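Local atomic coordinates of alginate lyase (Paenibacillus sp. FPU-7, PDB entry 6KFN), a protein that probably cleaves the polysaccharide alginate by beta-elimination, acting as a lyase built on a right-handed beta-helix. Residues L140-A143 and G144-E147; N291-Q294 and G295-A299. One frame throughout, in Å; residues are numbered along the deposited sequence.

In the fold
The chain climbs a right-handed beta-helix coil by coil, and the two contacts are local bends met on the way. Contact 1 (residues 140-147) comes first, folding up part of the loop from strand 134-136 to strand 149-151; it delivers Glu147 to a sodium site completed by Glu182 and Asp185 of the following coil. Contact 2 (residues 291-299) opens far later in the chain and forms the corner between strands 293-294 and 296-298 of the terminal coil. The two follow in series, neither nesting nor crossing, with centres about 29 Å apart and nearest atoms about 21 Å apart. One compacts a connection between strands; the other turns the chain between two faces of the solenoid.

Contact 1 of 2, residues L140-A143 and G144-E147; sequences LIEA and GFGE. With NA (sodium ion), chain B.
Glu142 to Gly146 wind through two overlapping type I turns, a local fold within the loop that joins strands 134-136 and 149-151 of the right-handed beta-helix. Ala143 and Gly144, with 3-10 backbone angles, sit at the middle of the first turn, closed by Phe145 N bonding to Glu142 O at 3.0 Å. One residue on, Gly146 N repeats the pattern with Ala143 O, also at 3.0 Å. Both bonds are bent, and the donors stand 58° and 66° above their respective carbonyl planes, not on a lone pair.

The same curl brings two side chains together on its outer surface. Glu142 and Phe145 lie side by side and point the same way, with Glu142 CG 3.5 Å from Phe145 CD2. Because Glu142 CG is anti to the backbone N (chi1 -161°), its methylene groups run along the ring while the chain bends at its second torsion and takes the carboxylate off at a steep inclination to the ring plane. The aliphatic part of the acid thus does the touching; Phe145 also rests on Asp116 of a neighbouring loop.

Beyond the turns the segment serves a metal. Glu147 OE2 binds the sodium ion at 2.3 Å, alongside Glu182, Asp185 and three waters. The turn itself reaches that site through one of those waters, which sits 2.4 Å from the sodium and donates a hydrogen bond of 2.9 Å to Gly144 O, a carbonyl oxygen that also accepts from Asn209 ND2.

Contact 2 of 2, residues N291-Q294 and G295-A299; sequences NLYQ and GHVNA
Tyr293 and Val297 meet across the inside of a corner in the last coil of the beta-helix, where strand 293-294, the last strand of its parallel sheet, gives way to strand 296-298, which runs alongside strand 278-287. This is a local contact round a bend, and its tight part is a small apolar cluster.

The two side chains cross at about a right angle. Val297 CG1 stands over one face of the Tyr293 ring in a CH-pi contact, 4.2 Å from the centroid and 27° off the ring normal; its nearest ring atom is Tyr293 CG at 3.8 Å. This methyl reaches the ring because it extends anti to the backbone N of Val297 (chi1 -177°). In the conformer given here, Leu292 CG lies over the other face; with a second conformer modelled, that cover is less certain. Farther along, Ala299 CB comes obliquely to the ring, 3.9 Å from Tyr293 CE2. The other valine methyl, CG2, lies 3.5 Å from Gln294 O. Both Tyr293 and Val297 also touch Ala281 of strand 278-287.

The outer side of the corner is looser. Gln294, Gly295, His296 and Asn298 are exposed, and the last two direct their side chains away from the cluster. Gly295 takes a positive phi of 100°, and the chain turns most sharply at His296, centre of an inverse gamma turn whose Val297 N to Gly295 O bond, at 3.0 Å, is weak.

Between the segments, then, side-chain contact is apolar and only partly shielded, which implies a probably modest contribution, while backbone bonds to the preceding coil hold the strands. The Asn284 ND2 bond ties the Tyr293 hydroxyl and probably limits the swing of the ring.

Contact 1 of 2, residues L140-A143 and G144-E147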
ATOM      1  N   LEU A 140       0.696  -7.284  13.084  1.00  6.45           N
ATOM      2  CA  LEU A 140       0.916  -8.361  14.049  0.61  5.98           C
ATOM      3  C   LEU A 140       1.601  -7.878  15.320  1.00  7.35           C
ATOM      4  O   LEU A 140       1.482  -8.543  16.364  1.00 10.24           O
ATOM      5  CB  LEU A 140       1.689  -9.505  13.416  0.61 10.43           C
ATOM      6  CG  LEU A 140       1.029 -10.191  12.216  0.61 16.81           C
ATOM      7  CD1 LEU A 140       1.876 -11.411  11.912  0.61 15.06           C
ATOM      8  CD2 LEU A 140      -0.424 -10.527  12.490  0.61 27.74           C
ATOM      9  N   ILE A 141       2.319  -6.771  15.261  1.00  6.87           N
ATOM     10  CA  ILE A 141       3.010  -6.200  16.407  1.00  7.62           C
ATOM     11  C   ILE A 141       2.262  -4.998  16.950  1.00  7.48           C
ATOM     12  O   ILE A 141       2.066  -4.866  18.152  1.00  9.71           O
ATOM     13  CB  ILE A 141       4.472  -5.866  16.029  1.00  8.38           C
ATOM     14  CG1 ILE A 141       5.262  -7.163  15.747  1.00  9.40           C
ATOM     15  CG2 ILE A 141       5.120  -4.972  17.141  1.00 11.16           C
ATOM     16  CD1 ILE A 141       5.589  -7.950  16.940  1.00 13.60           C
ATOM     17  N   GLU A 142       1.821  -4.098  16.070  1.00  7.09           N
ATOM     18  CA  GLU A 142       1.013  -2.954  16.479  1.00  7.34           C
ATOM     19  C   GLU A 142      -0.172  -2.817  15.555  1.00  6.69           C
ATOM     20  O   GLU A 142      -0.033  -2.369  14.406  1.00  6.80           O
ATOM     21  CB  GLU A 142       1.841  -1.672  16.515  1.00  9.00           C
ATOM     22  CG  GLU A 142       1.234  -0.577  17.341  1.00 23.38           C
ATOM     23  CD  GLU A 142       1.193  -0.944  18.838  1.00 26.45           C
ATOM     24  OE1 GLU A 142       2.275  -1.114  19.450  1.00 32.71           O
ATOM     25  OE2 GLU A 142       0.080  -1.030  19.362  1.00 33.68           O
ATOM     26  N   ALA A 143      -1.361  -3.188  16.033  1.00  6.92           N
ATOM     27  CA  ALA A 143      -2.551  -3.166  15.201  1.00  6.61           C
ATOM     28  C   ALA A 143      -2.800  -1.780  14.628  1.00  6.23           C
ATOM     29  O   ALA A 143      -3.196  -1.644  13.471  1.00  6.37           O
ATOM     30  CB  ALA A 143      -3.769  -3.614  16.009  1.00  7.49           C
ATOM     31  N   GLY A 144      -2.596  -0.755  15.445  1.00  6.77           N
ATOM     32  CA  GLY A 144      -2.865   0.603  15.008  1.00  6.91           C
ATOM     33  C   GLY A 144      -1.875   1.158  14.007  1.00  6.71           C
ATOM     34  O   GLY A 144      -2.138   2.233  13.449  1.00  8.12           O
ATOM     35  N   PHE A 145      -0.779   0.453  13.791  1.00  6.42           N
ATOM     36  CA  PHE A 145       0.206   0.728  12.732  1.00  6.34           C
ATOM     37  C   PHE A 145       0.148  -0.341  11.645  1.00  5.27           C
ATOM     38  O   PHE A 145       1.102  -0.548  10.904  1.00  6.21           O
ATOM     39  CB  PHE A 145       1.628   0.778  13.328  1.00  8.55           C
ATOM     40  CG  PHE A 145       1.875   1.825  14.383  1.00  9.44           C
ATOM     41  CD1 PHE A 145       1.108   2.985  14.508  1.00 12.18           C
ATOM     42  CD2 PHE A 145       2.938   1.666  15.244  1.00 12.26           C
ATOM     43  CE1 PHE A 145       1.378   3.943  15.452  1.00 18.38           C
ATOM     44  CE2 PHE A 145       3.193   2.621  16.223  1.00 18.49           C
ATOM     45  CZ  PHE A 145       2.404   3.767  16.312  1.00 19.42           C
ATOM     46  N   GLY A 146      -0.992  -1.050  11.544  1.00  5.25           N
ATOM     47  CA  GLY A 146      -1.110  -2.210  10.691  1.00  4.96           C
ATOM     48  C   GLY A 146      -1.791  -1.962   9.361  1.00  4.55           C
ATOM     49  O   GLY A 146      -2.563  -2.816   8.898  1.00  4.81           O
ATOM     50  N   GLU A 147      -1.525  -0.824   8.740  1.00  4.39           N
ATOM     51  CA  GLU A 147      -2.159  -0.520   7.463  1.00  4.60           C
ATOM     52  C   GLU A 147      -1.671  -1.480   6.387  1.00  4.62           C
ATOM     53  O   GLU A 147      -0.543  -1.960   6.409  1.00  5.36           O
ATOM     54  CB  GLU A 147      -1.856   0.915   7.023  1.00  5.53           C
ATOM     55  CG  GLU A 147      -2.394   1.981   7.964  1.00  6.37           C
ATOM     56  CD  GLU A 147      -1.573   2.294   9.193  1.00  5.98           C
ATOM     57  OE1 GLU A 147      -0.496   1.720   9.402  1.00  6.28           O
ATOM     58  OE2 GLU A 147      -2.026   3.152   9.990  1.00  7.92           O
TER
HETATM   59 NA    NA B 401      -3.921   4.520  10.126  1.00  8.11          NA
HETATM   60  O   HOH W   1      -4.426   3.376  12.172  1.00 10.65           O
HETATM   61  O   HOH W   2      -2.325   5.962  11.260  1.00 21.89           O
HETATM   62  O   HOH W   3      -5.775   5.856  10.759  1.00 15.32           O

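Contact 2 of 2, residues N291-Q294 and G295-A299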
ATOM      1  N   ASN A 291     -27.070   3.933   4.417  1.00  7.06           N
ATOM      2  CA  ASN A 291     -26.461   5.241   4.380  1.00  6.91           C
ATOM      3  C   ASN A 291     -25.429   5.356   3.252  1.00  6.36           C
ATOM      4  O   ASN A 291     -24.591   4.482   3.042  1.00  6.36           O
ATOM      5  CB  ASN A 291     -25.818   5.492   5.718  1.00  7.64           C
ATOM      6  CG  ASN A 291     -26.848   5.784   6.808  1.00  9.08           C
ATOM      7  OD1 ASN A 291     -27.964   6.224   6.514  1.00 12.23           O
ATOM      8  ND2 ASN A 291     -26.479   5.568   8.032  1.00 10.03           N
ATOM      9  N   LEU A 292     -25.482   6.487   2.562  1.00  6.80           N
ATOM     10  CA  LEU A 292     -24.684   6.727   1.381  0.55  5.86           C
ATOM     11  C   LEU A 292     -23.544   7.703   1.707  1.00  5.63           C
ATOM     12  O   LEU A 292     -22.412   7.284   1.962  1.00  6.00           O
ATOM     13  CB  LEU A 292     -25.600   7.158   0.238  0.55 12.08           C
ATOM     14  CG  LEU A 292     -24.939   7.181  -1.128  0.55 10.26           C
ATOM     15  CD1 LEU A 292     -24.364   5.795  -1.565  0.55  9.76           C
ATOM     16  CD2 LEU A 292     -25.932   7.758  -2.122  0.55 20.05           C
ATOM     17  N   TYR A 293     -23.858   8.993   1.749  1.00  6.15           N
ATOM     18  CA  TYR A 293     -22.846  10.025   1.901  1.00  6.10           C
ATOM     19  C   TYR A 293     -23.148  10.932   3.081  1.00  6.43           C
ATOM     20  O   TYR A 293     -24.297  11.304   3.343  1.00  7.64           O
ATOM     21  CB  TYR A 293     -22.738  10.879   0.596  1.00  7.14           C
ATOM     22  CG  TYR A 293     -22.530  10.022  -0.639  1.00  7.45           C
ATOM     23  CD1 TYR A 293     -21.537   9.066  -0.693  1.00  7.48           C
ATOM     24  CD2 TYR A 293     -23.321  10.182  -1.765  1.00 11.09           C
ATOM     25  CE1 TYR A 293     -21.367   8.281  -1.784  1.00  8.45           C
ATOM     26  CE2 TYR A 293     -23.137   9.392  -2.899  1.00 12.98           C
ATOM     27  CZ  TYR A 293     -22.161   8.424  -2.885  1.00  9.65           C
ATOM     28  OH  TYR A 293     -21.940   7.591  -3.972  1.00 12.76           O
ATOM     29  N   GLN A 294     -22.084  11.328   3.771  1.00  5.71           N
ATOM     30  CA  GLN A 294     -22.143  12.318   4.843  1.00  5.95           C
ATOM     31  C   GLN A 294     -21.036  13.329   4.614  1.00  5.44           C
ATOM     32  O   GLN A 294     -19.917  12.965   4.238  1.00  5.87           O
ATOM     33  CB  GLN A 294     -22.021  11.656   6.234  1.00  6.79           C
ATOM     34  CG  GLN A 294     -22.483  12.655   7.323  1.00 10.44           C
ATOM     35  CD  GLN A 294     -22.513  12.136   8.735  1.00  8.72           C
ATOM     36  OE1 GLN A 294     -21.923  11.082   8.984  1.00 17.15           O
ATOM     37  NE2 GLN A 294     -23.096  12.820   9.629  1.00 10.65           N
ATOM     38  N   GLY A 295     -21.369  14.598   4.853  1.00  5.61           N
ATOM     39  CA  GLY A 295     -20.439  15.688   4.729  1.00  6.61           C
ATOM     40  C   GLY A 295     -20.603  16.440   3.418  1.00  5.26           C
ATOM     41  O   GLY A 295     -21.665  16.472   2.800  1.00  5.76           O
ATOM     42  N   HIS A 296     -19.495  17.071   3.010  1.00  5.66           N
ATOM     43  CA  HIS A 296     -19.442  17.897   1.803  1.00  6.02           C
ATOM     44  C   HIS A 296     -19.139  16.991   0.616  1.00  5.79           C
ATOM     45  O   HIS A 296     -18.036  16.979   0.076  1.00  6.48           O
ATOM     46  CB  HIS A 296     -18.377  18.979   1.940  1.00  6.01           C
ATOM     47  CG  HIS A 296     -18.618  19.950   3.044  1.00  6.00           C
ATOM     48  ND1 HIS A 296     -18.244  19.736   4.358  1.00  6.40           N
ATOM     49  CD2 HIS A 296     -19.175  21.185   3.031  1.00  7.37           C
ATOM     50  CE1 HIS A 296     -18.564  20.774   5.101  1.00  6.72           C
ATOM     51  NE2 HIS A 296     -19.117  21.677   4.313  1.00  7.24           N
ATOM     52  N   VAL A 297     -20.142  16.201   0.246  1.00  6.79           N
ATOM     53  CA  VAL A 297     -20.033  15.245  -0.844  1.00  6.56           C
ATOM     54  C   VAL A 297     -20.924  15.712  -1.978  1.00  7.19           C
ATOM     55  O   VAL A 297     -22.150  15.787  -1.832  1.00  8.63           O
ATOM     56  CB  VAL A 297     -20.377  13.810  -0.415  1.00  7.17           C
ATOM     57  CG1 VAL A 297     -20.165  12.861  -1.602  1.00  7.53           C
ATOM     58  CG2 VAL A 297     -19.524  13.377   0.769  1.00  7.94           C
ATOM     59  N   ASN A 298     -20.295  16.013  -3.116  1.00  7.24           N
ATOM     60  CA  ASN A 298     -20.987  16.396  -4.327  1.00  8.85           C
ATOM     61  C   ASN A 298     -21.319  15.123  -5.075  1.00 10.95           C
ATOM     62  O   ASN A 298     -20.443  14.435  -5.561  1.00  9.21           O
ATOM     63  CB  ASN A 298     -20.089  17.295  -5.160  1.00 11.92           C
ATOM     64  CG  ASN A 298     -20.765  17.801  -6.401  1.00 33.05           C
ATOM     65  OD1 ASN A 298     -21.839  17.311  -6.781  1.00 32.15           O
ATOM     66  ND2 ASN A 298     -20.124  18.764  -7.066  1.00 62.63           N
ATOM     67  N   ALA A 299     -22.601  14.774  -5.070  1.00 25.91           N
ATOM     68  CA  ALA A 299     -23.063  13.500  -5.606  1.00 21.56           C
ATOM     69  C   ALA A 299     -23.784  13.774  -6.906  1.00 32.96           C
ATOM     70  O   ALA A 299     -23.739  12.940  -7.793  1.00 47.98           O
ATOM     71  CB  ALA A 299     -23.962  12.777  -4.605  1.00 30.43           C
TER